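Local coordinates for DNA alpha-glucosyltransferase (Enterobacteria phage T4, PDB 1XV5), which is a phage glycosyltransferase of the GT-B clan, built from two domains with parallel sheets and holding uridine-5'-diphosphate in its pocket, at residues W323-T326 and G327-K331; D335-L339 and T340-S344; T357-R360 and I361-L364; M215-F218 and H219-L223; A378-F381 and L382-Q386. One frame throughout, in Å; residues are numbered along the deposited sequence.

Interaction 1 of 5, residues W323-T326 and G327-K331; sequences WKST and GENLK
Thr326 and Leu330, one turn apart, pack tightly where this short helix ends. Their side chains lie side by side and point the same way, and Thr326 CG2 packs against Leu330 CD1 at 3.7 Å. In the threonine, chi1 of -68° puts OG1 beside the backbone N and leaves the methyl CG2 anti to that N, next to the leucine; OG1 is held by a hydrogen bond to Ser295 O. The backbone follows the helical i to i+4 pattern: Gly327 N donates to Trp323 O at 3.3 Å, and Asn329 N donates to Ser325 O at 2.9 Å. The last bond, Leu330 N to Thr326 O at 3.0 Å, is weak, consistent with Leu330 being the first residue to leave helical geometry.

The other side is looser and faces solvent. Lys324 and Glu328 are both extended and pass at a slant, so that Glu328 OE1 meets the aliphatic Lys324 CE at 3.2 Å while Lys324 NZ remains 4.1 Å from Glu328 OE1. The opposite charges should attract, but they form no salt bridge; the ammonium also has a long, weak ion pair with Asp350.

The helix is the crossover of a beta-alpha-beta unit, following strand 319-323 and leading to strand 347-349. Lys324 bonds by its backbone to Phe349, Leu330 bonds likewise to Leu339, and the side chain of Leu330 rests on Leu306.

Interaction 2 of 5, residues D335-L339 and T340-S344; sequences DNTPL and TSHDS
His342 turns its ring edge toward the residues before the turn that Leu339 and Thr340 begin. Pro338 O and Asp335 OD1 both lie at that edge, in the ring plane. His342 ND1 makes a weak hydrogen bond to Pro338 O at 3.3 Å, and the carboxylate of Asp335, approaching from the opposite direction, is nearly coplanar with the ring, its OD2 3.5 Å from His342 NE2. The imidazole also meets Phe332 edge-to-face and the ring of Phe381.

The side chain of Leu339 packs on Leu306, Trp348 and Phe381, and the residue joins the contact mainly through its backbone. Its carbonyl O takes a weak bond from His342 N and is also met at 2.7 Å by a water that reaches His342 O and Ser344 OG as well. Thr340 follows, its OG1 3.9 Å from Pro338 CB and its side chain touching Trp348. Leu339 to Ser341 form a short 3-10 turn in the loop between helix 324-329 and strand 347-349, preceded by an Asx turn in which Asp335 OD1 accepts from Thr337 N at 3.1 Å.

Round Leu339 and Thr340 the turn is closed by Ser341, which grips Pro338 O twice. Ser341 OG, brought there by a chi1 of 67°, donates to Pro338 O at 2.6 Å in the carbonyl plane, and Ser341 N donates to it at 3.0 Å from well above that plane.

Interaction 3 of 5, residues T357-R360 and I361-L364; sequences TFER and IKEL
Phe358 and Lys362 cross at about a right angle, the aliphatic part of the lysine lying over one face of the ring. Lys362 CG stands 3.8 Å from the centroid of the Phe358 ring and 19° off its normal, a CH-pi contact. One atom further along, Lys362 CD comes to 3.4 Å from Phe358 CE2. The lysine then bends at chi3 (-65°), which carries its ammonium off the ring and over to Glu359, whose side chain runs alongside in the same direction. Lys362 NZ donates to Glu359 OE1 at 3.2 Å, arriving from above the carboxylate plane, in a salt bridge. One side chain thus serves a ring with its methylenes and a carboxylate with its tip.

Arg360 and Glu363 meet differently. Arg360 NH1 donates to Glu363 OE1 in a short salt bridge of 2.5 Å, the oxygen lying in the guanidinium plane, yet the two flat groups are turned 77° against each other, and the arginine nitrogen stands well above the carboxylate plane. Leu364 CD1 rests over one face of the guanidinium, toward its rim, 3.5 Å from Arg360 NE. The arginine also has a long, weak ion pair with Glu374. On the buried side Ile361 CB is 4.2 Å from Phe358 CD1, and the isoleucine also touches Phe290 and Tyr292 of strand 288-293.

Apolar residues toward the sheet and charged pairs three residues apart along its more exposed flanks mark 354-365 as an amphipathic helix flanking a parallel sheet in a Rossmann-like GT-B domain, here also packed on helix 212-223.

Interaction 4 of 5, residues M215-F218 and H219-L223; sequences MFDF and HEKFL
The rings of Phe218 and Phe222 meet obliquely, centroids 5.8 Å apart and planes at 33°. Phe218 CD1 and Phe222 CD1 are 4.0 Å apart. Leu223 approaches the Phe218 ring from beside CD2, also obliquely, with its CD1 3.6 Å from Phe218 CD2. Phe349 of strand 347-349 adds an edge-to-face partner for Phe218.

The helix widens here: Phe218 O accepts from Phe222 N at 2.9 Å and also from Leu223 N at 3.2 Å, the second being the bond of a pi-type turn at the end of helix 212-223. This helix links strands 199-203 and 229-233 as a beta-alpha-beta crossover, and its apolar side, Met215 and Leu223 included, touches Tyr292 of strand 288-293.

On the outer side Asp217 and Lys221 form a salt bridge across one turn. Lys221, its CG beside the backbone N (chi1 -65°), is extended from there on, and its NZ donates at 3.1 Å to the syn lone pair of Asp217 OD1. The other oxygen, Asp217 OD2, accepts a hydrogen bond from a water at 2.6 Å; that water also donates weakly to Glu220 OE2, bridging two carboxylates whose like charges it probably screens.

Interaction 5 of 5, residues A378-F381 and L382-Q386; sequences AYEF and LYQHQ
Glu380 bends at chi2 (63°) and Gln384 bends at its own chi2 (-70°), and the two folds bring the ends of these side chains together one turn apart. Glu380 OE1 comes to 3.5 Å from Gln384 CG, the two chains inclined to each other. Which end of the glutamine amide faces the carboxylate is doubtful in the model, although a hydrogen bond is possible. The other oxygen, Glu380 OE2, lies 3.9 Å from Tyr383 CD2; glutamate and tyrosine run alongside each other in the same direction, with the carboxylate turned 46° from the ring.

The apolar side belongs to Phe381 and Leu382. Leu382 CD2 touches Phe381 CD2 at 4.2 Å, and Leu382 CG sits 3.3 Å from Ala378 O. Beyond them Phe381 stacks on Phe332, and Leu382 packs on Leu306. The backbone is regular, Leu382 N donating to Ala378 O at 2.9 Å and His385 N to Phe381 O at 2.9 Å. His385 NE2 is hydrogen-bonded to Lys331 O, and Tyr379 makes a cation-pi contact with Arg185 of helix 181-188.

Within helix 368-386, then, the side chains across this contact are joined by van der Waals touches, with at most one possible hydrogen bond. The clearer polar and aromatic partners of these side chains lie on other elements, which suggests that they join the helix to its surroundings while the backbone bonds hold the turns.

Interactions 1, 2 and 5 are neighbours. The loop of interaction 2 touches both the 324-329 helix of interaction 1 and Phe381 of interaction 5, and interaction 5 also meets interaction 1 through a side-chain-to-backbone bond. Interactions 3 and 4 form a second group, where helices 354-365 and 212-223 press Phe358 against Phe218, Phe222 and Leu223. Interaction 2 is a surface contact, while the other four are partly buried. Salt bridges across the contact occur in interactions 3 and 4, on the more exposed flanks of their helices; interaction 2 relies on a carbonyl that accepts several hydrogen bonds and on a water, and interactions 1 and 5 chiefly on backbone bonds and apolar touches.

Interaction 1 of 5, residues W323-T326 and G327-K331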
# COMPACT_ATOMS: atom_id res chain seq x y z
N TRP A 323 7.80 10.11 -7.32
CA TRP A 323 7.98 10.05 -8.77
C TRP A 323 7.08 11.12 -9.41
O TRP A 323 5.86 11.11 -9.22
CB TRP A 323 7.59 8.66 -9.29
CG TRP A 323 7.88 8.43 -10.74
CD1 TRP A 323 6.98 8.36 -11.76
CD2 TRP A 323 9.17 8.21 -11.33
NE1 TRP A 323 7.61 8.12 -12.95
CE2 TRP A 323 8.96 8.02 -12.72
CE3 TRP A 323 10.47 8.16 -10.83
CZ2 TRP A 323 10.01 7.78 -13.61
CZ3 TRP A 323 11.52 7.92 -11.71
CH2 TRP A 323 11.28 7.73 -13.09
N LYS A 324 7.68 12.03 -10.16
CA LYS A 324 6.94 13.12 -10.80
C LYS A 324 5.68 12.72 -11.57
O LYS A 324 4.60 13.25 -11.30
CB LYS A 324 7.88 13.90 -11.73
CG LYS A 324 7.24 15.15 -12.34
CD LYS A 324 8.21 15.86 -13.28
CE LYS A 324 7.63 17.17 -13.78
NZ LYS A 324 8.52 17.84 -14.76
N SER A 325 5.81 11.79 -12.52
CA SER A 325 4.65 11.40 -13.32
C SER A 325 3.51 10.85 -12.47
O SER A 325 2.35 10.97 -12.86
CB SER A 325 5.05 10.37 -14.39
OG SER A 325 5.24 9.08 -13.84
N THR A 326 3.83 10.24 -11.33
CA THR A 326 2.78 9.71 -10.47
C THR A 326 1.99 10.88 -9.88
O THR A 326 0.76 10.84 -9.80
CB THR A 326 3.37 8.83 -9.35
OG1 THR A 326 3.91 7.64 -9.94
CG2 THR A 326 2.30 8.45 -8.35
N GLY A 327 2.70 11.93 -9.49
CA GLY A 327 2.03 13.10 -8.95
C GLY A 327 1.19 13.78 -10.02
O GLY A 327 0.12 14.32 -9.73
N GLU A 328 1.67 13.75 -11.26
CA GLU A 328 0.95 14.35 -12.37
C GLU A 328 -0.30 13.55 -12.73
O GLU A 328 -1.31 14.12 -13.17
CB GLU A 328 1.86 14.44 -13.61
CG GLU A 328 2.96 15.48 -13.49
CD GLU A 328 3.94 15.44 -14.65
OE1 GLU A 328 4.72 16.40 -14.80
OE2 GLU A 328 3.94 14.44 -15.40
N ASN A 329 -0.23 12.24 -12.54
CA ASN A 329 -1.33 11.33 -12.88
C ASN A 329 -2.36 11.13 -11.78
O ASN A 329 -3.42 10.55 -12.03
CB ASN A 329 -0.77 9.96 -13.29
CG ASN A 329 0.07 10.02 -14.55
OD1 ASN A 329 0.89 9.13 -14.81
ND2 ASN A 329 -0.13 11.06 -15.35
N LEU A 330 -2.07 11.59 -10.57
CA LEU A 330 -3.00 11.45 -9.46
C LEU A 330 -3.70 12.77 -9.19
O LEU A 330 -3.12 13.83 -9.36
CB LEU A 330 -2.27 10.98 -8.20
CG LEU A 330 -1.87 9.51 -8.15
CD1 LEU A 330 -1.00 9.26 -6.93
CD2 LEU A 330 -3.12 8.64 -8.11
N LYS A 331 -4.95 12.68 -8.75
CA LYS A 331 -5.75 13.87 -8.44
C LYS A 331 -6.00 14.03 -6.94
O LYS A 331 -6.34 13.08 -6.24
CB LYS A 331 -7.09 13.81 -9.18
CG LYS A 331 -6.97 13.82 -10.69
CD LYS A 331 -8.35 13.91 -11.34
CE LYS A 331 -8.27 13.89 -12.85
NZ LYS A 331 -7.86 12.56 -13.38

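Interaction 2 of 5, residues D335-L339 and T340-S344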
# COMPACT_ATOMS: atom_id res chain seq x y z
N ASP A 335 -9.72 18.94 -4.38
CA ASP A 335 -10.23 19.66 -5.54
C ASP A 335 -10.05 18.98 -6.90
O ASP A 335 -10.33 19.58 -7.94
CB ASP A 335 -9.63 21.07 -5.59
CG ASP A 335 -8.13 21.05 -5.67
OD1 ASP A 335 -7.57 20.02 -6.09
OD2 ASP A 335 -7.51 22.08 -5.32
N ASN A 336 -9.57 17.74 -6.88
CA ASN A 336 -9.40 16.95 -8.10
C ASN A 336 -8.36 17.46 -9.10
O ASN A 336 -8.44 17.17 -10.30
CB ASN A 336 -10.76 16.80 -8.79
CG ASN A 336 -10.87 15.53 -9.60
OD1 ASN A 336 -10.42 14.46 -9.17
ND2 ASN A 336 -11.48 15.62 -10.78
N THR A 337 -7.39 18.23 -8.62
CA THR A 337 -6.33 18.75 -9.48
C THR A 337 -5.09 17.87 -9.27
O THR A 337 -4.95 17.22 -8.24
CB THR A 337 -5.98 20.21 -9.12
OG1 THR A 337 -5.61 20.29 -7.74
CG2 THR A 337 -7.18 21.12 -9.36
N PRO A 338 -4.17 17.85 -10.25
CA PRO A 338 -2.96 17.03 -10.13
C PRO A 338 -2.20 17.33 -8.83
O PRO A 338 -2.12 18.48 -8.41
CB PRO A 338 -2.15 17.41 -11.37
CG PRO A 338 -3.22 17.77 -12.37
CD PRO A 338 -4.19 18.58 -11.54
N LEU A 339 -1.64 16.30 -8.21
CA LEU A 339 -0.90 16.50 -6.96
C LEU A 339 0.27 17.45 -7.17
O LEU A 339 0.62 18.22 -6.28
CB LEU A 339 -0.39 15.16 -6.42
CG LEU A 339 -1.42 14.06 -6.16
CD1 LEU A 339 -0.71 12.88 -5.48
CD2 LEU A 339 -2.54 14.58 -5.26
N THR A 340 0.88 17.40 -8.36
CA THR A 340 2.02 18.26 -8.67
C THR A 340 1.66 19.75 -8.81
O THR A 340 2.55 20.60 -8.83
CB THR A 340 2.71 17.81 -9.99
OG1 THR A 340 1.72 17.51 -10.98
CG2 THR A 340 3.58 16.58 -9.74
N SER A 341 0.38 20.06 -8.91
CA SER A 341 -0.04 21.45 -9.06
C SER A 341 -0.09 22.22 -7.75
O SER A 341 -0.51 23.38 -7.72
CB SER A 341 -1.42 21.52 -9.73
OG SER A 341 -2.43 20.98 -8.90
N HIS A 342 0.36 21.60 -6.67
CA HIS A 342 0.34 22.25 -5.36
C HIS A 342 1.70 22.51 -4.75
O HIS A 342 2.68 21.83 -5.06
CB HIS A 342 -0.47 21.42 -4.36
CG HIS A 342 -1.91 21.26 -4.72
ND1 HIS A 342 -2.34 20.36 -5.67
CD2 HIS A 342 -3.01 21.90 -4.27
CE1 HIS A 342 -3.65 20.45 -5.79
NE2 HIS A 342 -4.08 21.37 -4.95
N ASP A 343 1.74 23.51 -3.87
CA ASP A 343 2.95 23.86 -3.14
C ASP A 343 2.82 22.98 -1.91
O ASP A 343 2.44 23.43 -0.83
CB ASP A 343 2.93 25.34 -2.76
CG ASP A 343 4.10 25.73 -1.89
OD1 ASP A 343 5.06 24.93 -1.78
OD2 ASP A 343 4.08 26.84 -1.32
N SER A 344 3.13 21.70 -2.09
CA SER A 344 2.99 20.70 -1.05
C SER A 344 4.23 20.36 -0.23
O SER A 344 4.12 19.67 0.78
CB SER A 344 2.47 19.41 -1.68
OG SER A 344 3.43 18.92 -2.60
O HOH W 1 2.88 19.20 -5.26

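Interaction 3 of 5, residues T357-R360 and I361-L364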
# COMPACT_ATOMS: atom_id res chain seq x y z
N THR A 357 16.39 17.89 -9.29
CA THR A 357 15.87 17.20 -8.12
C THR A 357 16.90 17.25 -6.98
O THR A 357 16.56 17.58 -5.85
CB THR A 357 15.56 15.72 -8.43
OG1 THR A 357 14.54 15.66 -9.43
CG2 THR A 357 15.10 14.99 -7.18
N PHE A 358 18.15 16.93 -7.29
CA PHE A 358 19.17 16.95 -6.25
C PHE A 358 19.45 18.37 -5.76
O PHE A 358 19.78 18.57 -4.59
CB PHE A 358 20.46 16.30 -6.75
CG PHE A 358 21.50 16.16 -5.68
CD1 PHE A 358 21.18 15.55 -4.46
CD2 PHE A 358 22.79 16.66 -5.87
CE1 PHE A 358 22.13 15.44 -3.46
CE2 PHE A 358 23.75 16.54 -4.87
CZ PHE A 358 23.42 15.93 -3.66
N GLU A 359 19.31 19.35 -6.64
CA GLU A 359 19.55 20.74 -6.25
C GLU A 359 18.55 21.16 -5.18
O GLU A 359 18.90 21.87 -4.24
CB GLU A 359 19.45 21.66 -7.46
CG GLU A 359 20.62 21.50 -8.43
CD GLU A 359 21.96 21.84 -7.79
OE1 GLU A 359 23.00 21.44 -8.35
OE2 GLU A 359 21.97 22.51 -6.74
N ARG A 360 17.31 20.70 -5.31
CA ARG A 360 16.28 21.03 -4.34
C ARG A 360 16.60 20.34 -3.01
O ARG A 360 16.43 20.91 -1.94
CB ARG A 360 14.91 20.60 -4.86
CG ARG A 360 13.73 20.95 -3.94
CD ARG A 360 13.66 22.44 -3.61
NE ARG A 360 12.41 22.78 -2.94
CZ ARG A 360 12.14 23.95 -2.38
NH1 ARG A 360 13.04 24.93 -2.41
NH2 ARG A 360 10.96 24.16 -1.80
N ILE A 361 17.08 19.10 -3.10
CA ILE A 361 17.44 18.34 -1.91
C ILE A 361 18.57 19.05 -1.17
O ILE A 361 18.55 19.17 0.05
CB ILE A 361 17.89 16.91 -2.30
CG1 ILE A 361 16.67 16.12 -2.78
CG2 ILE A 361 18.57 16.22 -1.13
CD1 ILE A 361 17.01 14.73 -3.34
N LYS A 362 19.57 19.53 -1.91
CA LYS A 362 20.67 20.24 -1.28
C LYS A 362 20.18 21.53 -0.64
O LYS A 362 20.68 21.95 0.41
CB LYS A 362 21.77 20.54 -2.31
CG LYS A 362 22.52 19.30 -2.77
CD LYS A 362 23.76 19.66 -3.59
CE LYS A 362 23.39 20.33 -4.90
NZ LYS A 362 24.60 20.75 -5.65
N GLU A 363 19.19 22.17 -1.26
CA GLU A 363 18.64 23.41 -0.72
C GLU A 363 17.99 23.17 0.64
O GLU A 363 18.25 23.89 1.60
CB GLU A 363 17.63 24.01 -1.71
CG GLU A 363 16.87 25.21 -1.17
CD GLU A 363 16.04 25.89 -2.24
OE1 GLU A 363 15.47 25.18 -3.09
OE2 GLU A 363 15.95 27.14 -2.22
N LEU A 364 17.14 22.15 0.73
CA LEU A 364 16.48 21.87 2.01
C LEU A 364 17.48 21.36 3.04
O LEU A 364 17.34 21.63 4.23
CB LEU A 364 15.35 20.84 1.82
CG LEU A 364 13.99 21.41 1.38
CD1 LEU A 364 14.11 22.06 0.02
CD2 LEU A 364 12.96 20.29 1.34

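Interaction 4 of 5, residues M215-F218 and H219-L223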
# COMPACT_ATOMS: atom_id res chain seq x y z
N MET A 215 16.34 4.51 -7.94
CA MET A 215 17.01 4.93 -6.71
C MET A 215 18.51 4.60 -6.83
O MET A 215 19.36 5.41 -6.47
CB MET A 215 16.41 4.21 -5.50
CG MET A 215 16.85 4.79 -4.16
SD MET A 215 16.25 6.48 -3.89
CE MET A 215 17.38 7.05 -2.62
N PHE A 216 18.81 3.41 -7.33
CA PHE A 216 20.21 3.00 -7.52
C PHE A 216 20.89 4.00 -8.45
O PHE A 216 22.03 4.41 -8.23
CB PHE A 216 20.30 1.61 -8.15
CG PHE A 216 20.05 0.48 -7.20
CD1 PHE A 216 20.83 0.31 -6.06
CD2 PHE A 216 19.05 -0.46 -7.46
CE1 PHE A 216 20.63 -0.76 -5.20
CE2 PHE A 216 18.84 -1.54 -6.60
CZ PHE A 216 19.63 -1.69 -5.47
N ASP A 217 20.16 4.39 -9.50
CA ASP A 217 20.67 5.32 -10.50
C ASP A 217 20.94 6.68 -9.87
O ASP A 217 21.99 7.29 -10.09
CB ASP A 217 19.65 5.46 -11.64
CG ASP A 217 20.24 6.11 -12.88
OD1 ASP A 217 19.50 6.85 -13.57
OD2 ASP A 217 21.43 5.88 -13.18
N PHE A 218 19.98 7.16 -9.08
CA PHE A 218 20.12 8.46 -8.43
C PHE A 218 21.29 8.46 -7.44
O PHE A 218 21.99 9.45 -7.30
CB PHE A 218 18.82 8.84 -7.71
CG PHE A 218 18.77 10.28 -7.26
CD1 PHE A 218 18.96 11.32 -8.17
CD2 PHE A 218 18.51 10.60 -5.93
CE1 PHE A 218 18.88 12.65 -7.77
CE2 PHE A 218 18.42 11.93 -5.52
CZ PHE A 218 18.61 12.96 -6.44
N HIS A 219 21.49 7.34 -6.76
CA HIS A 219 22.59 7.25 -5.81
C HIS A 219 23.92 7.33 -6.56
O HIS A 219 24.82 8.08 -6.19
CB HIS A 219 22.55 5.94 -5.03
CG HIS A 219 23.60 5.83 -3.98
ND1 HIS A 219 24.48 4.77 -3.90
CD2 HIS A 219 23.93 6.67 -2.96
CE1 HIS A 219 25.30 4.96 -2.88
NE2 HIS A 219 24.98 6.10 -2.29
N GLU A 220 24.03 6.54 -7.62
CA GLU A 220 25.26 6.52 -8.42
C GLU A 220 25.60 7.86 -9.06
O GLU A 220 26.75 8.30 -9.02
CB GLU A 220 25.15 5.44 -9.50
CG GLU A 220 26.34 5.40 -10.46
CD GLU A 220 26.21 4.30 -11.50
OE1 GLU A 220 26.25 3.11 -11.12
OE2 GLU A 220 26.06 4.63 -12.70
N LYS A 221 24.60 8.50 -9.65
CA LYS A 221 24.80 9.77 -10.34
C LYS A 221 24.91 11.02 -9.49
O LYS A 221 25.67 11.93 -9.83
CB LYS A 221 23.69 9.98 -11.38
CG LYS A 221 23.70 8.97 -12.52
CD LYS A 221 22.56 9.23 -13.48
CE LYS A 221 22.58 8.23 -14.63
NZ LYS A 221 21.39 8.41 -15.51
N PHE A 222 24.16 11.08 -8.40
CA PHE A 222 24.19 12.28 -7.56
C PHE A 222 24.48 12.13 -6.08
O PHE A 222 25.33 12.84 -5.55
CB PHE A 222 22.87 13.05 -7.73
CG PHE A 222 22.66 13.59 -9.11
CD1 PHE A 222 22.10 12.79 -10.10
CD2 PHE A 222 23.06 14.88 -9.43
CE1 PHE A 222 21.93 13.28 -11.40
CE2 PHE A 222 22.90 15.38 -10.73
CZ PHE A 222 22.34 14.57 -11.71
N LEU A 223 23.77 11.23 -5.40
CA LEU A 223 23.97 11.07 -3.97
C LEU A 223 25.36 10.59 -3.55
O LEU A 223 26.01 11.21 -2.71
CB LEU A 223 22.90 10.13 -3.39
CG LEU A 223 21.45 10.58 -3.62
CD1 LEU A 223 20.50 9.54 -3.06
CD2 LEU A 223 21.21 11.93 -2.97
O HOH W 2 23.43 4.23 -12.98

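Interaction 5 of 5, residues A378-F381 and L382-Q386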
# COMPACT_ATOMS: atom_id res chain seq x y z
N ALA A 378 4.06 19.22 3.47
CA ALA A 378 3.84 17.86 2.97
C ALA A 378 2.90 17.10 3.88
O ALA A 378 1.99 16.41 3.42
CB ALA A 378 5.16 17.13 2.84
N TYR A 379 3.14 17.19 5.18
CA TYR A 379 2.29 16.51 6.15
C TYR A 379 0.84 16.94 6.00
O TYR A 379 -0.06 16.10 5.92
CB TYR A 379 2.77 16.78 7.57
CG TYR A 379 1.79 16.33 8.63
CD1 TYR A 379 0.89 17.24 9.20
CD2 TYR A 379 1.72 15.00 9.04
CE1 TYR A 379 -0.05 16.82 10.14
CE2 TYR A 379 0.79 14.57 9.98
CZ TYR A 379 -0.10 15.49 10.52
OH TYR A 379 -1.03 15.08 11.45
N GLU A 380 0.60 18.25 5.96
CA GLU A 380 -0.76 18.75 5.83
C GLU A 380 -1.40 18.35 4.51
O GLU A 380 -2.58 17.99 4.46
CB GLU A 380 -0.79 20.28 5.96
CG GLU A 380 -2.19 20.88 5.82
CD GLU A 380 -3.14 20.41 6.91
OE1 GLU A 380 -4.37 20.59 6.75
OE2 GLU A 380 -2.67 19.88 7.94
N PHE A 381 -0.63 18.41 3.43
CA PHE A 381 -1.15 18.05 2.11
C PHE A 381 -1.58 16.59 2.06
O PHE A 381 -2.68 16.27 1.59
CB PHE A 381 -0.08 18.29 1.04
CG PHE A 381 -0.55 18.00 -0.36
CD1 PHE A 381 -1.44 18.85 -1.00
CD2 PHE A 381 -0.09 16.87 -1.03
CE1 PHE A 381 -1.86 18.60 -2.30
CE2 PHE A 381 -0.51 16.60 -2.33
CZ PHE A 381 -1.40 17.47 -2.97
N LEU A 382 -0.72 15.70 2.53
CA LEU A 382 -1.02 14.28 2.51
C LEU A 382 -2.16 13.95 3.46
O LEU A 382 -2.97 13.07 3.19
CB LEU A 382 0.24 13.48 2.86
CG LEU A 382 1.35 13.65 1.80
CD1 LEU A 382 2.61 12.93 2.25
CD2 LEU A 382 0.87 13.10 0.45
N TYR A 383 -2.24 14.68 4.57
CA TYR A 383 -3.32 14.48 5.54
C TYR A 383 -4.65 14.81 4.84
O TYR A 383 -5.60 14.03 4.88
CB TYR A 383 -3.12 15.42 6.73
CG TYR A 383 -4.35 15.59 7.59
CD1 TYR A 383 -4.79 14.57 8.42
CD2 TYR A 383 -5.08 16.78 7.55
CE1 TYR A 383 -5.94 14.72 9.20
CE2 TYR A 383 -6.23 16.94 8.33
CZ TYR A 383 -6.65 15.90 9.15
OH TYR A 383 -7.78 16.06 9.93
N GLN A 384 -4.70 15.97 4.20
CA GLN A 384 -5.90 16.40 3.49
C GLN A 384 -6.25 15.44 2.36
O GLN A 384 -7.42 15.19 2.08
CB GLN A 384 -5.69 17.81 2.90
CG GLN A 384 -5.68 18.91 3.95
CD GLN A 384 -7.05 19.14 4.57
OE1 GLN A 384 -7.16 19.71 5.65
NE2 GLN A 384 -8.09 18.71 3.87
N HIS A 385 -5.23 14.88 1.73
CA HIS A 385 -5.47 13.98 0.61
C HIS A 385 -5.93 12.57 0.96
O HIS A 385 -6.83 12.05 0.30
CB HIS A 385 -4.23 13.86 -0.27
CG HIS A 385 -4.45 13.04 -1.50
ND1 HIS A 385 -3.84 11.82 -1.71
CD2 HIS A 385 -5.25 13.25 -2.57
CE1 HIS A 385 -4.26 11.31 -2.85
NE2 HIS A 385 -5.12 12.16 -3.39
N GLN A 386 -5.34 11.96 1.98
CA GLN A 386 -5.69 10.57 2.27
C GLN A 386 -5.78 10.11 3.72
O GLN A 386 -5.61 8.92 3.99
CB GLN A 386 -4.69 9.69 1.50
CG GLN A 386 -5.23 8.37 0.97
CD GLN A 386 -4.40 7.83 -0.18
OE1 GLN A 386 -4.23 8.50 -1.21
NE2 GLN A 386 -3.88 6.61 -0.02